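Local coordinates for protein epoxyqueuosine reductase (Streptococcus thermophilus, PDB 5D6S) that belongs to the epoxyqueuosine reductase (QueG) family of iron-sulfur proteins and binds cobalamin together with two iron/sulfur clusters, at residues A[153-157]-A[158-162]; A[165-169]-A[170-174]; A[230-234]-A[235-239]; A[314-317]-A[318-322]. One frame throughout, in Å; residues are numbered along the deposited sequence.

Interaction 1 (A[153-157]-A[158-162]); sequences KGMVD and TGALV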
ATOM      1  N   LYS A 153     -23.044   8.703  -2.719  1.00 79.47           N
ATOM      2  CA  LYS A 153     -21.715   9.248  -2.908  1.00 72.37           C
ATOM      3  C   LYS A 153     -20.721   8.150  -2.530  1.00 65.60           C
ATOM      4  O   LYS A 153     -20.583   7.807  -1.363  1.00 62.62           O
ATOM      5  CB  LYS A 153     -21.567  10.497  -2.037  1.00 72.16           C
ATOM      6  CG  LYS A 153     -20.170  11.049  -1.898  1.00 78.02           C
ATOM      7  CD  LYS A 153     -19.543  11.355  -3.239  1.00 81.11           C
ATOM      8  CE  LYS A 153     -18.316  12.223  -3.034  1.00 87.78           C
ATOM      9  NZ  LYS A 153     -17.397  12.074  -4.186  1.00 91.77           N
ATOM     10  N   GLY A 154     -20.055   7.590  -3.533  1.00 67.58           N
ATOM     11  CA  GLY A 154     -19.134   6.468  -3.331  1.00 65.62           C
ATOM     12  C   GLY A 154     -17.702   6.896  -3.053  1.00 55.71           C
ATOM     13  O   GLY A 154     -17.205   7.836  -3.646  1.00 61.03           O
ATOM     14  N   MET A 155     -17.031   6.166  -2.171  1.00 55.83           N
ATOM     15  CA  MET A 155     -15.625   6.406  -1.855  1.00 60.62           C
ATOM     16  C   MET A 155     -14.834   5.100  -1.780  1.00 62.19           C
ATOM     17  O   MET A 155     -15.326   4.107  -1.269  1.00 72.14           O
ATOM     18  CB  MET A 155     -15.504   7.143  -0.519  1.00 57.46           C
ATOM     19  CG  MET A 155     -16.016   8.555  -0.580  1.00 59.91           C
ATOM     20  SD  MET A 155     -15.847   9.317   1.029  1.00 76.70           S
ATOM     21  CE  MET A 155     -16.231  11.021   0.619  1.00 76.78           C
ATOM     22  N   VAL A 156     -13.602   5.113  -2.266  1.00 61.28           N
ATOM     23  CA  VAL A 156     -12.683   4.005  -1.996  1.00 63.93           C
ATOM     24  C   VAL A 156     -11.232   4.509  -2.037  1.00 61.23           C
ATOM     25  O   VAL A 156     -10.726   4.854  -3.092  1.00 63.12           O
ATOM     26  CB  VAL A 156     -12.967   2.796  -2.923  1.00 59.18           C
ATOM     27  CG1 VAL A 156     -13.273   3.260  -4.327  1.00 64.42           C
ATOM     28  CG2 VAL A 156     -11.832   1.796  -2.906  1.00 56.56           C
ATOM     29  N   ASP A 157     -10.629   4.614  -0.851  1.00 61.98           N
ATOM     30  CA  ASP A 157      -9.263   5.089  -0.632  1.00 59.64           C
ATOM     31  C   ASP A 157      -9.095   6.587  -0.891  1.00 51.65           C
ATOM     32  O   ASP A 157      -8.554   7.309  -0.057  1.00 53.37           O
ATOM     33  CB  ASP A 157      -8.261   4.244  -1.431  1.00 63.95           C
ATOM     34  CG  ASP A 157      -6.807   4.657  -1.195  1.00 70.34           C
ATOM     35  OD1 ASP A 157      -6.313   4.593  -0.053  1.00 65.75           O
ATOM     36  OD2 ASP A 157      -6.117   4.950  -2.185  1.00 79.24           O
ATOM     37  N   THR A 158      -9.562   7.053  -2.042  1.00 45.59           N
ATOM     38  CA  THR A 158      -9.241   8.396  -2.528  1.00 44.34           C
ATOM     39  C   THR A 158     -10.237   9.422  -2.083  1.00 47.38           C
ATOM     40  O   THR A 158     -10.101  10.600  -2.375  1.00 45.79           O
ATOM     41  CB  THR A 158      -9.274   8.413  -4.061  1.00 48.63           C
ATOM     42  OG1 THR A 158     -10.553   7.974  -4.524  1.00 48.73           O
ATOM     43  CG2 THR A 158      -8.220   7.499  -4.652  1.00 45.46           C
ATOM     44  N   GLY A 159     -11.274   8.976  -1.382  1.00 56.17           N
ATOM     45  CA  GLY A 159     -12.258   9.878  -0.792  1.00 52.05           C
ATOM     46  C   GLY A 159     -11.772  10.525   0.511  1.00 62.07           C
ATOM     47  O   GLY A 159     -10.708  10.183   1.041  1.00 59.84           O
ATOM     48  N   ALA A 160     -12.605  11.418   1.061  1.00 67.05           N
ATOM     49  CA  ALA A 160     -12.280  12.229   2.248  1.00 59.33           C
ATOM     50  C   ALA A 160     -12.448  11.509   3.584  1.00 56.96           C
ATOM     51  O   ALA A 160     -11.766  11.818   4.558  1.00 54.97           O
ATOM     52  CB  ALA A 160     -13.136  13.467   2.267  1.00 60.97           C
ATOM     53  N   LEU A 161     -13.325  10.534   3.631  1.00 52.43           N
ATOM     54  CA  LEU A 161     -13.518   9.808   4.883  1.00 62.68           C
ATOM     55  C   LEU A 161     -12.330   8.924   5.263  1.00 59.39           C
ATOM     56  O   LEU A 161     -11.546   8.487   4.409  1.00 59.32           O
ATOM     57  CB  LEU A 161     -14.804   8.961   4.845  1.00 63.98           C
ATOM     58  CG  LEU A 161     -16.085   9.793   4.689  1.00 66.90           C
ATOM     59  CD1 LEU A 161     -17.282   8.865   4.723  1.00 70.27           C
ATOM     60  CD2 LEU A 161     -16.204  10.871   5.753  1.00 67.00           C
ATOM     61  N   VAL A 162     -12.257   8.642   6.562  1.00 56.59           N
ATOM     62  CA  VAL A 162     -11.339   7.659   7.112  1.00 53.05           C
ATOM     63  C   VAL A 162     -11.974   6.284   6.895  1.00 55.41           C
ATOM     64  O   VAL A 162     -12.796   5.856   7.673  1.00 61.01           O
ATOM     65  CB  VAL A 162     -11.076   7.915   8.607  1.00 50.30           C
ATOM     66  CG1 VAL A 162     -10.034   6.946   9.123  1.00 54.61           C
ATOM     67  CG2 VAL A 162     -10.635   9.354   8.826  1.00 46.44           C
TER

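Interaction 2 (A[165-169]-A[170-174]); sequences AVAKR and AGIGF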
ATOM      1  N   ALA A 165     -12.225   3.759   9.897  1.00 71.05           N
ATOM      2  CA  ALA A 165     -13.081   4.064  11.044  1.00 74.73           C
ATOM      3  C   ALA A 165     -14.553   3.924  10.691  1.00 72.30           C
ATOM      4  O   ALA A 165     -15.404   3.636  11.542  1.00 75.20           O
ATOM      5  CB  ALA A 165     -12.805   5.478  11.553  1.00 73.97           C
ATOM      6  N   VAL A 166     -14.846   4.131   9.425  1.00 67.70           N
ATOM      7  CA  VAL A 166     -16.175   3.867   8.914  1.00 70.21           C
ATOM      8  C   VAL A 166     -16.508   2.385   9.032  1.00 72.17           C
ATOM      9  O   VAL A 166     -17.553   2.025   9.555  1.00 74.39           O
ATOM     10  CB  VAL A 166     -16.304   4.314   7.445  1.00 66.31           C
ATOM     11  CG1 VAL A 166     -17.541   3.718   6.803  1.00 63.89           C
ATOM     12  CG2 VAL A 166     -16.331   5.833   7.372  1.00 67.12           C
ATOM     13  N   ALA A 167     -15.612   1.535   8.541  1.00 71.58           N
ATOM     14  CA  ALA A 167     -15.810   0.090   8.587  1.00 65.95           C
ATOM     15  C   ALA A 167     -15.907  -0.462  10.019  1.00 67.79           C
ATOM     16  O   ALA A 167     -16.525  -1.511  10.233  1.00 75.21           O
ATOM     17  CB  ALA A 167     -14.700  -0.608   7.835  1.00 63.80           C
ATOM     18  N   LYS A 168     -15.293   0.219  10.979  1.00 60.73           N
ATOM     19  CA  LYS A 168     -15.448  -0.164  12.377  1.00 70.75           C
ATOM     20  C   LYS A 168     -16.860   0.134  12.910  1.00 73.06           C
ATOM     21  O   LYS A 168     -17.545  -0.783  13.372  1.00 67.22           O
ATOM     22  CB  LYS A 168     -14.418   0.511  13.277  1.00 72.75           C
ATOM     23  CG  LYS A 168     -14.601   0.115  14.731  1.00 80.63           C
ATOM     24  CD  LYS A 168     -13.553   0.689  15.652  1.00 84.93           C
ATOM     25  CE  LYS A 168     -14.187   1.021  16.990  1.00 89.62           C
ATOM     26  NZ  LYS A 168     -13.258   1.757  17.865  1.00 95.06           N
ATOM     27  N   ARG A 169     -17.289   1.398  12.856  1.00 73.67           N
ATOM     28  CA  ARG A 169     -18.675   1.745  13.225  1.00 74.01           C
ATOM     29  C   ARG A 169     -19.721   0.888  12.512  1.00 72.37           C
ATOM     30  O   ARG A 169     -20.832   0.766  13.005  1.00 84.89           O
ATOM     31  CB  ARG A 169     -19.032   3.219  12.966  1.00 71.40           C
ATOM     32  CG  ARG A 169     -18.597   4.197  14.046  1.00 72.07           C
ATOM     33  CD  ARG A 169     -19.571   5.361  14.256  1.00 66.20           C
ATOM     34  NE  ARG A 169     -20.232   5.858  13.034  1.00 65.29           N
ATOM     35  CZ  ARG A 169     -20.274   7.139  12.626  1.00 62.73           C
ATOM     36  NH1 ARG A 169     -20.923   7.451  11.502  1.00 54.47           N
ATOM     37  NH2 ARG A 169     -19.683   8.114  13.319  1.00 64.58           N
ATOM     38  N   ALA A 170     -19.395   0.343  11.349  1.00 62.69           N
ATOM     39  CA  ALA A 170     -20.357  -0.457  10.607  1.00 65.25           C
ATOM     40  C   ALA A 170     -20.239  -1.942  10.920  1.00 63.44           C
ATOM     41  O   ALA A 170     -20.918  -2.774  10.320  1.00 61.01           O
ATOM     42  CB  ALA A 170     -20.205  -0.207   9.116  1.00 70.67           C
ATOM     43  N   GLY A 171     -19.359  -2.274  11.851  1.00 68.78           N
ATOM     44  CA  GLY A 171     -19.127  -3.661  12.247  1.00 68.87           C
ATOM     45  C   GLY A 171     -18.623  -4.574  11.139  1.00 66.63           C
ATOM     46  O   GLY A 171     -19.066  -5.712  11.020  1.00 63.61           O
ATOM     47  N   ILE A 172     -17.674  -4.086  10.340  1.00 72.61           N
ATOM     48  CA  ILE A 172     -16.946  -4.959   9.386  1.00 77.82           C
ATOM     49  C   ILE A 172     -15.872  -5.716  10.163  1.00 70.62           C
ATOM     50  O   ILE A 172     -15.582  -6.884   9.885  1.00 70.29           O
ATOM     51  CB  ILE A 172     -16.313  -4.175   8.199  1.00 80.59           C
ATOM     52  CG1 ILE A 172     -17.275  -4.135   7.019  1.00 78.42           C
ATOM     53  CG2 ILE A 172     -15.032  -4.834   7.695  1.00 90.26           C
ATOM     54  CD1 ILE A 172     -18.515  -3.322   7.273  1.00 81.52           C
ATOM     55  N   GLY A 173     -15.281  -5.023  11.128  1.00 57.57           N
ATOM     56  CA  GLY A 173     -14.261  -5.614  11.942  1.00 51.96           C
ATOM     57  C   GLY A 173     -13.827  -4.544  12.907  1.00 51.79           C
ATOM     58  O   GLY A 173     -14.463  -3.499  12.994  1.00 47.86           O
ATOM     59  N   PHE A 174     -12.751  -4.829  13.635  1.00 55.26           N
ATOM     60  CA  PHE A 174     -12.195  -3.909  14.612  1.00 58.36           C
ATOM     61  C   PHE A 174     -10.853  -3.342  14.120  1.00 74.48           C
ATOM     62  O   PHE A 174     -10.200  -3.926  13.238  1.00 76.71           O
ATOM     63  CB  PHE A 174     -11.981  -4.615  15.941  1.00 60.41           C
ATOM     64  CG  PHE A 174     -10.818  -5.569  15.946  1.00 56.73           C
ATOM     65  CD1 PHE A 174     -10.909  -6.820  15.330  1.00 58.50           C
ATOM     66  CD2 PHE A 174      -9.638  -5.231  16.594  1.00 56.26           C
ATOM     67  CE1 PHE A 174      -9.842  -7.712  15.363  1.00 55.87           C
ATOM     68  CE2 PHE A 174      -8.570  -6.117  16.619  1.00 55.42           C
ATOM     69  CZ  PHE A 174      -8.676  -7.360  16.001  1.00 52.11           C
TER

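Interaction 3 (A[230-234]-A[235-239]); sequences GTMNA and RRCLS. With SF4 (iron/sulfur cluster), chain G.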
ATOM      1  N   GLY A 230      -3.039   2.017  17.480  1.00 76.76           N
ATOM      2  CA  GLY A 230      -3.580   2.020  16.099  1.00 74.03           C
ATOM      3  C   GLY A 230      -3.151   3.232  15.287  1.00 68.15           C
ATOM      4  O   GLY A 230      -3.727   3.556  14.257  1.00 77.81           O
ATOM      5  N   THR A 231      -2.137   3.914  15.792  1.00 68.19           N
ATOM      6  CA  THR A 231      -1.654   5.178  15.263  1.00 60.91           C
ATOM      7  C   THR A 231      -0.177   5.016  14.932  1.00 65.39           C
ATOM      8  O   THR A 231       0.452   4.040  15.363  1.00 67.51           O
ATOM      9  CB  THR A 231      -1.987   6.292  16.267  1.00 59.86           C
ATOM     10  OG1 THR A 231      -2.934   7.170  15.650  1.00 69.09           O
ATOM     11  CG2 THR A 231      -0.784   7.094  16.768  1.00 52.72           C
ATOM     12  N   MET A 232       0.376   5.947  14.156  1.00 71.23           N
ATOM     13  CA  MET A 232       1.605   5.671  13.394  1.00 68.12           C
ATOM     14  C   MET A 232       2.448   6.906  13.101  1.00 58.00           C
ATOM     15  O   MET A 232       1.898   7.979  12.904  1.00 59.82           O
ATOM     16  CB  MET A 232       1.154   5.032  12.076  1.00 66.11           C
ATOM     17  CG  MET A 232       2.211   4.869  11.021  1.00 69.00           C
ATOM     18  SD  MET A 232       1.441   4.329   9.483  1.00 71.87           S
ATOM     19  CE  MET A 232       1.472   2.544   9.659  1.00 57.35           C
ATOM     20  N   ASN A 233       3.773   6.764  13.076  1.00 54.37           N
ATOM     21  CA  ASN A 233       4.609   7.735  12.319  1.00 58.15           C
ATOM     22  C   ASN A 233       4.774   7.303  10.852  1.00 54.00           C
ATOM     23  O   ASN A 233       5.697   6.580  10.530  1.00 50.83           O
ATOM     24  CB  ASN A 233       5.983   7.926  12.928  1.00 62.03           C
ATOM     25  CG  ASN A 233       6.765   9.038  12.239  1.00 63.36           C
ATOM     26  OD1 ASN A 233       7.814   9.464  12.711  1.00 68.50           O
ATOM     27  ND2 ASN A 233       6.218   9.571  11.176  1.00 55.80           N
ATOM     28  N   ALA A 234       3.838   7.699   9.984  1.00 49.02           N
ATOM     29  CA  ALA A 234       3.695   7.082   8.655  1.00 50.79           C
ATOM     30  C   ALA A 234       4.891   7.349   7.747  1.00 49.38           C
ATOM     31  O   ALA A 234       5.215   6.589   6.839  1.00 50.96           O
ATOM     32  CB  ALA A 234       2.421   7.585   8.002  1.00 53.76           C
ATOM     33  N   ARG A 235       5.449   8.521   7.951  1.00 49.61           N
ATOM     34  CA  ARG A 235       6.738   8.919   7.507  1.00 47.56           C
ATOM     35  C   ARG A 235       7.788   7.794   7.623  1.00 50.30           C
ATOM     36  O   ARG A 235       8.714   7.766   6.820  1.00 55.16           O
ATOM     37  CB  ARG A 235       7.132  10.064   8.424  1.00 57.49           C
ATOM     38  CG  ARG A 235       7.540  11.384   7.810  1.00 58.48           C
ATOM     39  CD  ARG A 235       6.460  12.073   7.009  1.00 52.10           C
ATOM     40  NE  ARG A 235       7.158  12.550   5.822  1.00 58.17           N
ATOM     41  CZ  ARG A 235       6.619  12.817   4.637  1.00 51.56           C
ATOM     42  NH1 ARG A 235       5.322  12.724   4.417  1.00 49.09           N
ATOM     43  NH2 ARG A 235       7.416  13.181   3.663  1.00 56.06           N
ATOM     44  N   ARG A 236       7.658   6.889   8.600  1.00 44.87           N
ATOM     45  CA  ARG A 236       8.593   5.740   8.753  1.00 41.45           C
ATOM     46  C   ARG A 236       7.979   4.386   8.384  1.00 41.66           C
ATOM     47  O   ARG A 236       8.591   3.355   8.562  1.00 41.95           O
ATOM     48  CB  ARG A 236       9.154   5.660  10.165  1.00 40.16           C
ATOM     49  CG  ARG A 236       9.910   6.910  10.592  1.00 45.78           C
ATOM     50  CD  ARG A 236      10.464   6.856  12.021  1.00 49.16           C
ATOM     51  NE  ARG A 236      11.055   5.545  12.308  1.00 50.41           N
ATOM     52  CZ  ARG A 236      12.261   5.156  11.912  1.00 51.57           C
ATOM     53  NH1 ARG A 236      13.078   5.986  11.226  1.00 55.43           N
ATOM     54  NH2 ARG A 236      12.666   3.937  12.204  1.00 46.87           N
ATOM     55  N   CYS A 237       6.766   4.377   7.869  1.00 46.98           N
ATOM     56  CA  CYS A 237       6.243   3.136   7.312  1.00 54.23           C
ATOM     57  C   CYS A 237       7.002   2.805   6.014  1.00 55.28           C
ATOM     58  O   CYS A 237       7.176   3.662   5.151  1.00 55.96           O
ATOM     59  CB  CYS A 237       4.737   3.205   7.001  1.00 51.01           C
ATOM     60  SG  CYS A 237       4.065   1.543   6.680  1.00 57.49           S
ATOM     61  N   LEU A 238       7.430   1.562   5.875  1.00 51.97           N
ATOM     62  CA  LEU A 238       8.049   1.114   4.644  1.00 52.55           C
ATOM     63  C   LEU A 238       7.067   1.128   3.498  1.00 55.16           C
ATOM     64  O   LEU A 238       7.477   1.233   2.339  1.00 54.37           O
ATOM     65  CB  LEU A 238       8.601  -0.296   4.807  1.00 52.96           C
ATOM     66  CG  LEU A 238       9.749  -0.478   5.807  1.00 52.46           C
ATOM     67  CD1 LEU A 238      10.202  -1.921   5.747  1.00 53.80           C
ATOM     68  CD2 LEU A 238      10.907   0.451   5.534  1.00 51.00           C
ATOM     69  N   SER A 239       5.771   0.991   3.783  1.00 54.44           N
ATOM     70  CA  SER A 239       4.786   1.067   2.690  1.00 55.39           C
ATOM     71  C   SER A 239       4.862   2.437   2.041  1.00 54.13           C
ATOM     72  O   SER A 239       4.757   2.588   0.817  1.00 58.01           O
ATOM     73  CB  SER A 239       3.372   0.815   3.183  1.00 55.09           C
ATOM     74  OG  SER A 239       2.459   0.763   2.085  1.00 55.29           O
TER
HETATM   75 FE1  SF4 G 402       4.440  -0.094   7.978  1.00 53.29          FE
HETATM   76 FE2  SF4 G 402       5.583  -2.393   7.732  1.00 64.39          FE
HETATM   77 FE3  SF4 G 402       3.351  -2.180   9.068  1.00 60.87          FE
HETATM   78 FE4  SF4 G 402       5.528  -1.247  10.063  1.00 57.24          FE
HETATM   79  S1  SF4 G 402       5.094  -3.233   9.611  1.00 59.95           S
HETATM   80  S2  SF4 G 402       3.674  -0.299   9.936  1.00 56.03           S
HETATM   81  S3  SF4 G 402       6.490  -0.606   8.247  1.00 57.79           S
HETATM   82  S4  SF4 G 402       3.664  -1.808   7.017  1.00 54.43           S

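Interaction 4 (A[314-317]-A[318-322]); sequences SWRG and KNILQ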
ATOM      1  N   SER A 314       0.911   0.855  -9.612  1.00 49.80           N
ATOM      2  CA  SER A 314       1.385   1.575 -10.791  1.00 45.90           C
ATOM      3  C   SER A 314       0.991   3.032 -10.782  1.00 47.55           C
ATOM      4  O   SER A 314       1.242   3.755 -11.747  1.00 51.91           O
ATOM      5  CB  SER A 314       0.870   0.902 -12.065  1.00 49.08           C
ATOM      6  OG  SER A 314      -0.513   1.129 -12.308  1.00 50.40           O
ATOM      7  N   TRP A 315       0.390   3.494  -9.696  1.00 52.29           N
ATOM      8  CA  TRP A 315      -0.250   4.831  -9.679  1.00 48.56           C
ATOM      9  C   TRP A 315       0.702   6.038  -9.755  1.00 46.86           C
ATOM     10  O   TRP A 315       0.256   7.172  -9.986  1.00 41.95           O
ATOM     11  CB  TRP A 315      -1.167   4.981  -8.450  1.00 51.68           C
ATOM     12  CG  TRP A 315      -0.465   5.144  -7.130  1.00 50.43           C
ATOM     13  CD1 TRP A 315       0.065   4.159  -6.368  1.00 50.25           C
ATOM     14  CD2 TRP A 315      -0.241   6.369  -6.425  1.00 49.94           C
ATOM     15  NE1 TRP A 315       0.626   4.693  -5.221  1.00 45.90           N
ATOM     16  CE2 TRP A 315       0.462   6.048  -5.245  1.00 45.97           C
ATOM     17  CE3 TRP A 315      -0.551   7.711  -6.688  1.00 50.29           C
ATOM     18  CZ2 TRP A 315       0.844   7.004  -4.327  1.00 50.66           C
ATOM     19  CZ3 TRP A 315      -0.170   8.664  -5.777  1.00 49.34           C
ATOM     20  CH2 TRP A 315       0.531   8.309  -4.606  1.00 51.63           C
ATOM     21  N   ARG A 316       1.988   5.813  -9.523  1.00 47.59           N
ATOM     22  CA  ARG A 316       2.974   6.883  -9.704  1.00 49.57           C
ATOM     23  C   ARG A 316       3.943   6.634 -10.837  1.00 48.09           C
ATOM     24  O   ARG A 316       4.925   7.345 -10.957  1.00 47.88           O
ATOM     25  CB  ARG A 316       3.779   7.080  -8.425  1.00 54.59           C
ATOM     26  CG  ARG A 316       2.932   7.068  -7.183  1.00 56.22           C
ATOM     27  CD  ARG A 316       3.692   7.706  -6.043  1.00 60.85           C
ATOM     28  NE  ARG A 316       3.419   9.128  -5.930  1.00 55.18           N
ATOM     29  CZ  ARG A 316       3.881   9.890  -4.955  1.00 50.13           C
ATOM     30  NH1 ARG A 316       3.531  11.154  -4.917  1.00 48.60           N
ATOM     31  NH2 ARG A 316       4.702   9.408  -4.021  1.00 53.27           N
ATOM     32  N   GLY A 317       3.723   5.579 -11.614  1.00 48.34           N
ATOM     33  CA  GLY A 317       4.639   5.221 -12.688  1.00 45.61           C
ATOM     34  C   GLY A 317       5.802   4.342 -12.255  1.00 44.56           C
ATOM     35  O   GLY A 317       5.915   3.926 -11.101  1.00 46.73           O
ATOM     36  N   LYS A 318       6.674   4.069 -13.211  1.00 45.83           N
ATOM     37  CA  LYS A 318       7.691   3.060 -13.063  1.00 45.80           C
ATOM     38  C   LYS A 318       8.850   3.477 -12.132  1.00 46.52           C
ATOM     39  O   LYS A 318       9.528   2.609 -11.538  1.00 40.46           O
ATOM     40  CB  LYS A 318       8.227   2.681 -14.443  1.00 46.62           C
ATOM     41  CG  LYS A 318       9.101   3.740 -15.104  1.00 49.01           C
ATOM     42  CD  LYS A 318       9.655   3.188 -16.409  1.00 54.00           C
ATOM     43  CE  LYS A 318      10.354   4.235 -17.222  1.00 54.96           C
ATOM     44  NZ  LYS A 318      11.493   4.847 -16.485  1.00 59.39           N
ATOM     45  N   ASN A 319       9.105   4.782 -12.045  1.00 42.93           N
ATOM     46  CA  ASN A 319      10.347   5.248 -11.441  1.00 40.22           C
ATOM     47  C   ASN A 319      10.542   4.883  -9.971  1.00 42.51           C
ATOM     48  O   ASN A 319      11.630   4.418  -9.584  1.00 45.62           O
ATOM     49  CB  ASN A 319      10.508   6.721 -11.644  1.00 41.96           C
ATOM     50  CG  ASN A 319      10.925   7.093 -13.074  1.00 42.25           C
ATOM     51  OD1 ASN A 319      11.234   6.268 -13.910  1.00 45.34           O
ATOM     52  ND2 ASN A 319      10.939   8.371 -13.328  1.00 43.54           N
ATOM     53  N   ILE A 320       9.517   5.043  -9.147  1.00 41.76           N
ATOM     54  CA  ILE A 320       9.669   4.630  -7.758  1.00 47.10           C
ATOM     55  C   ILE A 320       9.899   3.108  -7.633  1.00 44.24           C
ATOM     56  O   ILE A 320      10.706   2.642  -6.831  1.00 47.99           O
ATOM     57  CB  ILE A 320       8.494   5.048  -6.863  1.00 49.93           C
ATOM     58  CG1 ILE A 320       7.159   4.608  -7.449  1.00 50.01           C
ATOM     59  CG2 ILE A 320       8.509   6.540  -6.614  1.00 47.27           C
ATOM     60  CD1 ILE A 320       6.073   4.589  -6.410  1.00 53.48           C
ATOM     61  N   LEU A 321       9.248   2.351  -8.488  1.00 43.53           N
ATOM     62  CA  LEU A 321       9.443   0.908  -8.484  1.00 46.79           C
ATOM     63  C   LEU A 321      10.817   0.502  -8.968  1.00 47.56           C
ATOM     64  O   LEU A 321      11.428  -0.369  -8.373  1.00 55.96           O
ATOM     65  CB  LEU A 321       8.357   0.223  -9.318  1.00 52.20           C
ATOM     66  CG  LEU A 321       6.933   0.575  -8.860  1.00 49.29           C
ATOM     67  CD1 LEU A 321       5.919  -0.188  -9.682  1.00 51.72           C
ATOM     68  CD2 LEU A 321       6.751   0.246  -7.386  1.00 47.21           C
ATOM     69  N   GLN A 322      11.331   1.135 -10.025  1.00 45.22           N
ATOM     70  CA  GLN A 322      12.663   0.787 -10.508  1.00 45.73           C
ATOM     71  C   GLN A 322      13.736   1.179  -9.491  1.00 49.55           C
ATOM     72  O   GLN A 322      14.700   0.443  -9.295  1.00 54.11           O
ATOM     73  CB  GLN A 322      12.914   1.387 -11.884  1.00 47.10           C
ATOM     74  CG  GLN A 322      12.031   0.721 -12.940  1.00 49.74           C
ATOM     75  CD  GLN A 322      12.191   1.281 -14.343  1.00 44.82           C
ATOM     76  OE1 GLN A 322      12.550   2.448 -14.525  1.00 42.56           O
ATOM     77  NE2 GLN A 322      11.901   0.450 -15.345  1.00 43.55           N
TER

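Interaction 1 (A[153-157]-A[158-162])
Met155 reaches from the end of strand 152-155 across to Gly159, Ala160 and Leu161, its side chain lying along the inner side of the bend. From CB the chain leaves with CG opposite the carbonyl carbon (chi1 -69°) and runs on fully extended. CG comes first to the backbone, 4.0 Å from Gly159 CA. Next, SD lies against the isobutyl group of Leu161, 3.7 Å from Leu161 CG, where the two side chains cross at about a right angle. The tip, CE, ends beside the following peptide, 3.7 Å from Ala160 N and 4.3 Å from Ala160 CB. Strand 152-155 is an edge strand of the four-stranded antiparallel sheet, and the chain leaves it through a classic gamma turn centred on Asp157, which has positive phi (70°). Thr158 N closes this turn on Val156 O at 2.7 Å, standing above the carbonyl plane. Thr158 OG1 adds a weak bond to the same Val156 O at 3.4 Å. Asp157 OD2 is hydrogen-bonded to His129 NE2. The backbone O atoms of Asp157 and Leu161 both hydrogen-bond to N62 of cobalamin.

Interaction 2 (A[165-169]-A[170-174])
Ala167, Lys168, Gly171 and Ile172 form a Schellman motif that ends helix 163-169. Its two backbone bonds differ in shape. Ile172 N reaches back five residues to Ala167 O at 2.8 Å, arriving nearly along the C=O axis. Nested inside it, Gly171 N meets Lys168 O at 2.8 Å from well above the carbonyl plane. Gly171 takes the positive phi (61°) that turns the chain out of the helix. One residue before Gly171, Ala170 N makes a weak bond to Val166 O. Among the apolar contacts, Ala167 CB packs on Ile172 CB at 3.9 Å, and both side chains also touch Ser96 of the central sheet. Ala170 CB lies over the backbone of the last turn, 3.5 Å from Val166 O. The charged groups look outward from the motif: the Arg169 guanidinium is gripped by Asp52 O, Asp53 O and Thr49 OG1 and makes a cation-pi contact with Phe54, while Lys168 touches cobalamin. Lys168 CB lies 4.0 Å from Gly173 O, and a chi1 of 179° sets CG at the same distance from that oxygen. Beneath them, Lys168 CA directs its hydrogen at Gly173 O, a CA-H...O contact of 3.5 Å.

Interaction 3 (A[230-234]-A[235-239])
One corner of an iron/sulfur cluster is held where Met232 and Cys237 come together, in the 4Fe-4S double cluster binding domain. Cys237 SG binds iron FE1 at 2.1 Å; its chi1 of -167° swings the sulfur anti to the backbone N. Met232 arrives on an extended chain that bends at its last torsion, laying CE 3.6 Å from cluster sulfur S2 and 4.1 Å from Cys237 SG, so a methyl group covers the cluster beside its ligand. Between these two residues the backbone makes a short 3-10 turn: Arg236 N bonds to Asn233 O at 2.8 Å and Cys237 N to Ala234 O at 2.9 Å. Cys237 is then the N-cap of helix 238-243, its SG taking a weak bond from Ser239 N. Cys221, Cys225, Cys263 and Cys266 line the same cluster pocket. Ser239 OG hydrogen-bonds to O39 of cobalamin. On the outer side of the turn Asn233 OD1 lies beside the aliphatic part of Arg236, 3.8 Å from Arg236 CD, with the amide and guanidinium planes 59° apart. The guanidinium itself goes on to a salt bridge with Glu251.

Interaction 4 (A[314-317]-A[318-322])
Arg316 and Ile320 make the close side of this contact, their side chains crossing at about a right angle. The methyl CD1 of Ile320 nestles against the aliphatic stem of Arg316, 3.9 Å from both Arg316 CB and Arg316 CD. That stem is held from another direction too, because Arg316 CG sits over the centre of one face of the Trp315 ring. The guanidinium leaves this packing to reach Gln243, where NH2 bonds to the backbone O; Trp315 NE1 bonds to the side chain of the same glutamine. Further in, Gly317 O faces the start of the helix, 3.9 Å from Ile320 CG1 and 4.2 Å from Leu321 CG, and Leu321 also touches Phe304. The other side is polar, and Asn319 stands exposed there. Lys318 turns away from the 314-317 segment and runs forward along its own helix, bent at its last torsion, so that NZ bonds to Asn319 OD1 at 3.0 Å and to Gln322 OE1 at 3.3 Å. Gln322, by contrast, is buried, with NE2 hydrogen-bonded to Phe296 O and Leu299 O. Gly317 N closes on Ser314 O at 3.1 Å, and Gly317 itself has positive phi (86°): a type I beta turn and a glycine lead the chain into helix 318-331, part of the helical C-terminal region.

Interactions 1 and 2 follow each other in the chain and touch: Leu161 CD1 of the first lies 4.1 Å from Val166 CG2 of the second, packing the loop after strand 152-155 on helix 163-169. Their centres are about 15 Å apart. Interaction 3 lies about 20 Å from interaction 1 and 21 Å from interaction 2, centre to centre, yet all three border the same cobalamin pocket, and interaction 3 also lines the pocket of one of the two iron/sulfur clusters. Interaction 4 stands apart from the cofactors, with Arg316 about 9 Å from cobalamin. Between nearest atoms it is about 8 Å from interaction 3, and Gln243 of helix 238-243 bridges the gap, meeting Ser239 as well as Trp315 and Arg316.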